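Local coordinates for Alpha/beta hydrolase family protein (Bacillus anthracis, PDB 3OOS) that is probably a hydrolase of the alpha/beta hydrolase fold family, its substrate unspecified, at residues A[93-98]-A[102-107]; A[27-32]-A[79-84]. One frame throughout, in Å; residues are numbered along the deposited sequence.

Contact 1. Residues A[93-98]-A[102-107]; sequences WGFAGH and GMLALV
The strand-turn-helix of the alpha/beta hydrolase fold, whose G-x-S-x-G sequence matches a nucleophile elbow, brings G97 of strand 93-98 against G102 near the start of helix 100-112. Their CA atoms are 4.2 Å apart, the nearest such pair across the two segments. The chain turns sharply here: the angle between the N-to-C directions of strand and helix is 145°, and their axes come within 6.2 Å. The close approach is consistent with glycine at 97. G97 has no side chain, and its C stands 3.4 Å from G102 N, backbone directly against backbone. By the GxSxG pattern, S99 in the turn is probably the nucleophile.

Farther from the turn, the closeness passes to apolar side chains. F95 reaches toward the helix with CG anti to the backbone N (chi1 -175°), which carries its ring to A105 and L104. The methyl of A105 lies at the ring edge, near the ring plane, and touches both CD2 and CE2. L104 crosses the F95 side chain at about a right angle. On the other side of the strand, H98 turns away from the helix and is held by H260 O and Y227 OH. The L104 methyl that meets the ring is CD2, 4.0 Å from F95 CZ.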
loop_
_atom_site.group_PDB
_atom_site.type_symbol
_atom_site.label_atom_id
_atom_site.label_comp_id
_atom_site.label_asym_id
_atom_site.label_seq_id
_atom_site.Cartn_x
_atom_site.Cartn_y
_atom_site.Cartn_z
ATOM N N TRP A 93 -7.125 10.065 -12.462
ATOM C CA TRP A 93 -6.221 10.375 -11.353
ATOM C C TRP A 93 -5.090 9.359 -11.252
ATOM O O TRP A 93 -5.123 8.311 -11.904
ATOM C CB TRP A 93 -6.966 10.535 -10.011
ATOM C CG TRP A 93 -7.752 9.342 -9.488
ATOM C CD1 TRP A 93 -7.841 8.082 -10.030
ATOM C CD2 TRP A 93 -8.526 9.312 -8.282
ATOM N NE1 TRP A 93 -8.641 7.285 -9.241
ATOM C CE2 TRP A 93 -9.071 8.015 -8.162
ATOM C CE3 TRP A 93 -8.817 10.263 -7.292
ATOM C CZ2 TRP A 93 -9.895 7.644 -7.092
ATOM C CZ3 TRP A 93 -9.634 9.895 -6.229
ATOM C CH2 TRP A 93 -10.163 8.597 -6.139
ATOM N N GLY A 94 -4.078 9.681 -10.454
ATOM C CA GLY A 94 -2.991 8.742 -10.208
ATOM C C GLY A 94 -3.380 7.806 -9.081
ATOM O O GLY A 94 -4.284 8.107 -8.298
ATOM N N PHE A 95 -2.717 6.658 -9.013
ATOM C CA PHE A 95 -2.853 5.793 -7.853
ATOM C C PHE A 95 -1.486 5.394 -7.326
ATOM O O PHE A 95 -0.632 4.944 -8.084
ATOM C CB PHE A 95 -3.685 4.537 -8.142
ATOM C CG PHE A 95 -3.936 3.705 -6.911
ATOM C CD1 PHE A 95 -5.060 3.925 -6.127
ATOM C CD2 PHE A 95 -3.011 2.746 -6.501
ATOM C CE1 PHE A 95 -5.281 3.173 -4.967
ATOM C CE2 PHE A 95 -3.219 1.993 -5.342
ATOM C CZ PHE A 95 -4.357 2.208 -4.575
ATOM N N ALA A 96 -1.301 5.553 -6.018
ATOM C CA ALA A 96 -0.063 5.182 -5.354
ATOM C C ALA A 96 -0.340 4.217 -4.207
ATOM O O ALA A 96 -1.224 4.451 -3.379
ATOM C CB ALA A 96 0.666 6.425 -4.846
ATOM N N GLY A 97 0.420 3.130 -4.169
ATOM C CA GLY A 97 0.282 2.135 -3.113
ATOM C C GLY A 97 1.605 1.488 -2.761
ATOM O O GLY A 97 2.494 1.354 -3.611
ATOM N N HIS A 98 1.721 1.081 -1.500
ATOM C CA HIS A 98 2.925 0.438 -0.982
ATOM C C HIS A 98 2.618 -0.958 -0.454
ATOM O O HIS A 98 1.633 -1.158 0.268
ATOM C CB HIS A 98 3.551 1.291 0.124
ATOM C CG HIS A 98 4.861 0.763 0.616
ATOM N ND1 HIS A 98 6.024 0.876 -0.114
ATOM C CD2 HIS A 98 5.191 0.104 1.751
ATOM C CE1 HIS A 98 7.016 0.313 0.553
ATOM N NE2 HIS A 98 6.537 -0.165 1.687
ATOM N N GLY A 102 0.588 -1.695 -3.165
ATOM C CA GLY A 102 1.231 -1.748 -4.484
ATOM C C GLY A 102 0.617 -2.819 -5.372
ATOM O O GLY A 102 0.457 -2.625 -6.579
HETATM N N MSE A 103 0.264 -3.954 -4.776
HETATM C CA MSE A 103 -0.439 -5.002 -5.509
HETATM C C MSE A 103 -1.785 -4.476 -5.987
HETATM O O MSE A 103 -2.185 -4.718 -7.128
HETATM C CB MSE A 103 -0.615 -6.245 -4.639
HETATM C CG MSE A 103 0.699 -6.865 -4.208
HETATM SE SE MSE A 103 0.443 -8.273 -2.899
HETATM C CE MSE A 103 2.291 -8.405 -2.312
ATOM N N LEU A 104 -2.471 -3.738 -5.116
ATOM C CA LEU A 104 -3.740 -3.112 -5.476
ATOM C C LEU A 104 -3.567 -2.131 -6.646
ATOM O O LEU A 104 -4.412 -2.084 -7.548
ATOM C CB LEU A 104 -4.364 -2.423 -4.258
ATOM C CG LEU A 104 -5.744 -1.782 -4.432
ATOM C CD1 LEU A 104 -6.802 -2.804 -4.874
ATOM C CD2 LEU A 104 -6.159 -1.096 -3.135
ATOM N N ALA A 105 -2.467 -1.377 -6.637
ATOM C CA ALA A 105 -2.118 -0.471 -7.742
ATOM C C ALA A 105 -2.029 -1.204 -9.079
ATOM O O ALA A 105 -2.527 -0.719 -10.099
ATOM C CB ALA A 105 -0.804 0.252 -7.450
ATOM N N LEU A 106 -1.387 -2.368 -9.065
ATOM C CA LEU A 106 -1.238 -3.172 -10.274
ATOM C C LEU A 106 -2.589 -3.656 -10.783
ATOM O O LEU A 106 -2.834 -3.652 -11.987
ATOM C CB LEU A 106 -0.281 -4.346 -10.043
ATOM C CG LEU A 106 1.165 -3.957 -9.691
ATOM C CD1 LEU A 106 1.975 -5.192 -9.308
ATOM C CD2 LEU A 106 1.864 -3.186 -10.826
ATOM N N VAL A 107 -3.465 -4.056 -9.866
ATOM C CA VAL A 107 -4.820 -4.465 -10.239
ATOM C C VAL A 107 -5.644 -3.274 -10.752
ATOM O O VAL A 107 -6.410 -3.424 -11.697
ATOM C CB VAL A 107 -5.529 -5.241 -9.096
ATOM C CG1 VAL A 107 -6.963 -5.606 -9.482
ATOM C CG2 VAL A 107 -4.740 -6.508 -8.769
#

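Contact 2. Residues A[27-32]-A[79-84]; sequences CVTHLY and KDLEAI. With SO4 (sulfate ion), chain B.
Apolar contact between segments 27-32 and 79-84 is carried by one leucine, L81, whose two methyls are divided between two residues. Its CD2 lies 3.8 Å from C27 SG, and its CD1 is 4.2 Å from T29 CG2. CG of L81 stands anti to the carbonyl carbon, and the extended chain beyond it spans the gap between backbones, the nearest CA atoms, those of C27 and L81, being 8.4 Å apart. C27 and T29, two residues apart, both direct their side chains toward the helix. T29 presents its methyl, while its hydroxyl is bonded to V55 O.

In the alpha/beta hydrolase fold this is helix 74-87 covering one side of the central sheet, beside strand 25-28, from which the chain continues toward the probable nucleophile S99.

Polar contacts gather in that outgoing loop, away from the helix. The sulfate, probably from the crystallisation liquor, accepts a bond from H30 NE2 to its O3 (2.8 Å, 152° at the hydrogen), with O3 in the plane of the imidazole. Y32 OH bonds O1 at 2.7 Å, and S99 OG and A100 N also hold the ion. At the other ring nitrogen, Y32 N donates to H30 ND1 (3.1 Å) nearly straight, at 171°, although the donor lies 36° out of the ring plane. H30 CE1 sits 3.4 Å above the plane of the Y32 ring, offset toward its rim.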
loop_
_atom_site.group_PDB
_atom_site.type_symbol
_atom_site.label_atom_id
_atom_site.label_comp_id
_atom_site.label_asym_id
_atom_site.label_seq_id
_atom_site.Cartn_x
_atom_site.Cartn_y
_atom_site.Cartn_z
ATOM N N CYS A 27 -4.895 9.239 -5.825
ATOM C CA CYS A 27 -5.535 8.351 -4.866
ATOM C C CYS A 27 -4.479 7.493 -4.177
ATOM O O CYS A 27 -3.607 6.919 -4.834
ATOM C CB CYS A 27 -6.565 7.464 -5.574
ATOM S SG CYS A 27 -7.431 6.305 -4.504
ATOM N N VAL A 28 -4.548 7.430 -2.851
ATOM C CA VAL A 28 -3.669 6.567 -2.062
ATOM C C VAL A 28 -4.522 5.733 -1.121
ATOM O O VAL A 28 -5.388 6.261 -0.427
ATOM C CB VAL A 28 -2.644 7.373 -1.218
ATOM C CG1 VAL A 28 -1.856 6.444 -0.278
ATOM C CG2 VAL A 28 -1.699 8.161 -2.118
ATOM N N THR A 29 -4.277 4.430 -1.105
ATOM C CA THR A 29 -4.897 3.563 -0.109
ATOM C C THR A 29 -4.043 2.318 0.093
ATOM O O THR A 29 -2.983 2.181 -0.522
ATOM C CB THR A 29 -6.389 3.234 -0.449
ATOM O OG1 THR A 29 -7.053 2.727 0.715
ATOM C CG2 THR A 29 -6.506 2.232 -1.589
ATOM N N HIS A 30 -4.498 1.437 0.972
ATOM C CA HIS A 30 -3.820 0.186 1.244
ATOM C C HIS A 30 -4.874 -0.910 1.244
ATOM O O HIS A 30 -6.058 -0.627 1.392
ATOM C CB HIS A 30 -3.114 0.252 2.596
ATOM C CG HIS A 30 -2.257 -0.938 2.881
ATOM N ND1 HIS A 30 -2.689 -1.999 3.646
ATOM C CD2 HIS A 30 -1.001 -1.246 2.483
ATOM C CE1 HIS A 30 -1.730 -2.906 3.715
ATOM N NE2 HIS A 30 -0.695 -2.471 3.018
ATOM N N LEU A 31 -4.449 -2.154 1.072
ATOM C CA LEU A 31 -5.392 -3.260 0.941
ATOM C C LEU A 31 -6.097 -3.646 2.244
ATOM O O LEU A 31 -7.212 -4.171 2.211
ATOM C CB LEU A 31 -4.703 -4.480 0.327
ATOM C CG LEU A 31 -5.620 -5.578 -0.208
ATOM C CD1 LEU A 31 -6.596 -5.026 -1.245
ATOM C CD2 LEU A 31 -4.779 -6.691 -0.792
ATOM N N TYR A 32 -5.460 -3.395 3.385
ATOM C CA TYR A 32 -6.052 -3.783 4.669
ATOM C C TYR A 32 -5.646 -2.885 5.833
ATOM O O TYR A 32 -5.227 -3.363 6.887
ATOM C CB TYR A 32 -5.793 -5.271 4.986
ATOM C CG TYR A 32 -4.407 -5.783 4.656
ATOM C CD1 TYR A 32 -3.323 -5.519 5.495
ATOM C CD2 TYR A 32 -4.187 -6.559 3.517
ATOM C CE1 TYR A 32 -2.053 -5.998 5.197
ATOM C CE2 TYR A 32 -2.917 -7.047 3.213
ATOM C CZ TYR A 32 -1.857 -6.758 4.056
ATOM O OH TYR A 32 -0.597 -7.233 3.762
ATOM N N LYS A 79 -13.606 -1.098 -8.234
ATOM C CA LYS A 79 -14.935 -0.572 -8.545
ATOM C C LYS A 79 -15.355 0.517 -7.549
ATOM O O LYS A 79 -15.950 1.523 -7.940
ATOM C CB LYS A 79 -15.963 -1.702 -8.586
ATOM C CG LYS A 79 -15.674 -2.750 -9.649
ATOM C CD LYS A 79 -16.683 -3.881 -9.586
ATOM C CE LYS A 79 -16.458 -4.878 -10.709
ATOM N NZ LYS A 79 -16.677 -4.247 -12.039
ATOM N N ASP A 80 -15.027 0.312 -6.273
ATOM C CA ASP A 80 -15.280 1.310 -5.222
ATOM C C ASP A 80 -14.475 2.586 -5.462
ATOM O O ASP A 80 -15.018 3.691 -5.391
ATOM C CB ASP A 80 -14.954 0.744 -3.834
ATOM C CG ASP A 80 -15.992 -0.254 -3.339
ATOM O OD1 ASP A 80 -17.038 -0.436 -3.997
ATOM O OD2 ASP A 80 -15.753 -0.855 -2.269
ATOM N N LEU A 81 -13.183 2.431 -5.755
ATOM C CA LEU A 81 -12.324 3.584 -6.035
ATOM C C LEU A 81 -12.785 4.345 -7.279
ATOM O O LEU A 81 -12.735 5.575 -7.319
ATOM C CB LEU A 81 -10.854 3.164 -6.165
ATOM C CG LEU A 81 -10.200 2.649 -4.875
ATOM C CD1 LEU A 81 -8.802 2.112 -5.157
ATOM C CD2 LEU A 81 -10.164 3.726 -3.783
ATOM N N GLU A 82 -13.237 3.602 -8.285
ATOM C CA GLU A 82 -13.770 4.207 -9.500
ATOM C C GLU A 82 -15.044 5.009 -9.224
ATOM O O GLU A 82 -15.237 6.092 -9.785
ATOM C CB GLU A 82 -14.000 3.134 -10.567
ATOM C CG GLU A 82 -12.717 2.708 -11.263
ATOM C CD GLU A 82 -12.191 3.775 -12.205
ATOM O OE1 GLU A 82 -12.636 3.803 -13.373
ATOM O OE2 GLU A 82 -11.340 4.587 -11.774
ATOM N N ALA A 83 -15.893 4.488 -8.338
ATOM C CA ALA A 83 -17.110 5.189 -7.934
ATOM C C ALA A 83 -16.784 6.482 -7.184
ATOM O O ALA A 83 -17.463 7.493 -7.367
ATOM C CB ALA A 83 -18.008 4.278 -7.091
ATOM N N ILE A 84 -15.744 6.446 -6.352
ATOM C CA ILE A 84 -15.287 7.645 -5.641
ATOM C C ILE A 84 -14.771 8.670 -6.649
ATOM O O ILE A 84 -15.153 9.843 -6.601
ATOM C CB ILE A 84 -14.211 7.309 -4.581
ATOM C CG1 ILE A 84 -14.835 6.459 -3.466
ATOM C CG2 ILE A 84 -13.570 8.590 -4.014
ATOM C CD1 ILE A 84 -13.833 5.831 -2.513
HETATM S S SO4 B . 1.848 -4.605 4.252
HETATM O O1 SO4 B . 1.326 -5.795 4.917
HETATM O O2 SO4 B . 3.291 -4.732 4.103
HETATM O O3 SO4 B . 1.205 -4.460 2.952
HETATM O O4 SO4 B . 1.545 -3.432 5.071
#

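How the contacts relate
Contacts 1 and 2 are both buried, contact 1 the deeper, its centre about 7 Å from the centre of the chain against about 11 Å for contact 2. They share the central sheet, in which strands 93-98 and 25-28 are parallel neighbours. Probable backbone hydrogen bonds join these, G94 O to C27 N at 2.8 Å and A96 N to C27 O at 2.9 Å. F95 belongs to contact 1 yet also touches C27, T29 and L81, so both apolar layers are continuous. Contact 1 brings backbone against backbone through glycines and buries 224 Å², whereas contact 2 spans a wider gap with leucine methyls and buries 104 Å². The partly exposed H30 and Y32 add sulfate-binding polar groups beside the probable nucleophile elbow.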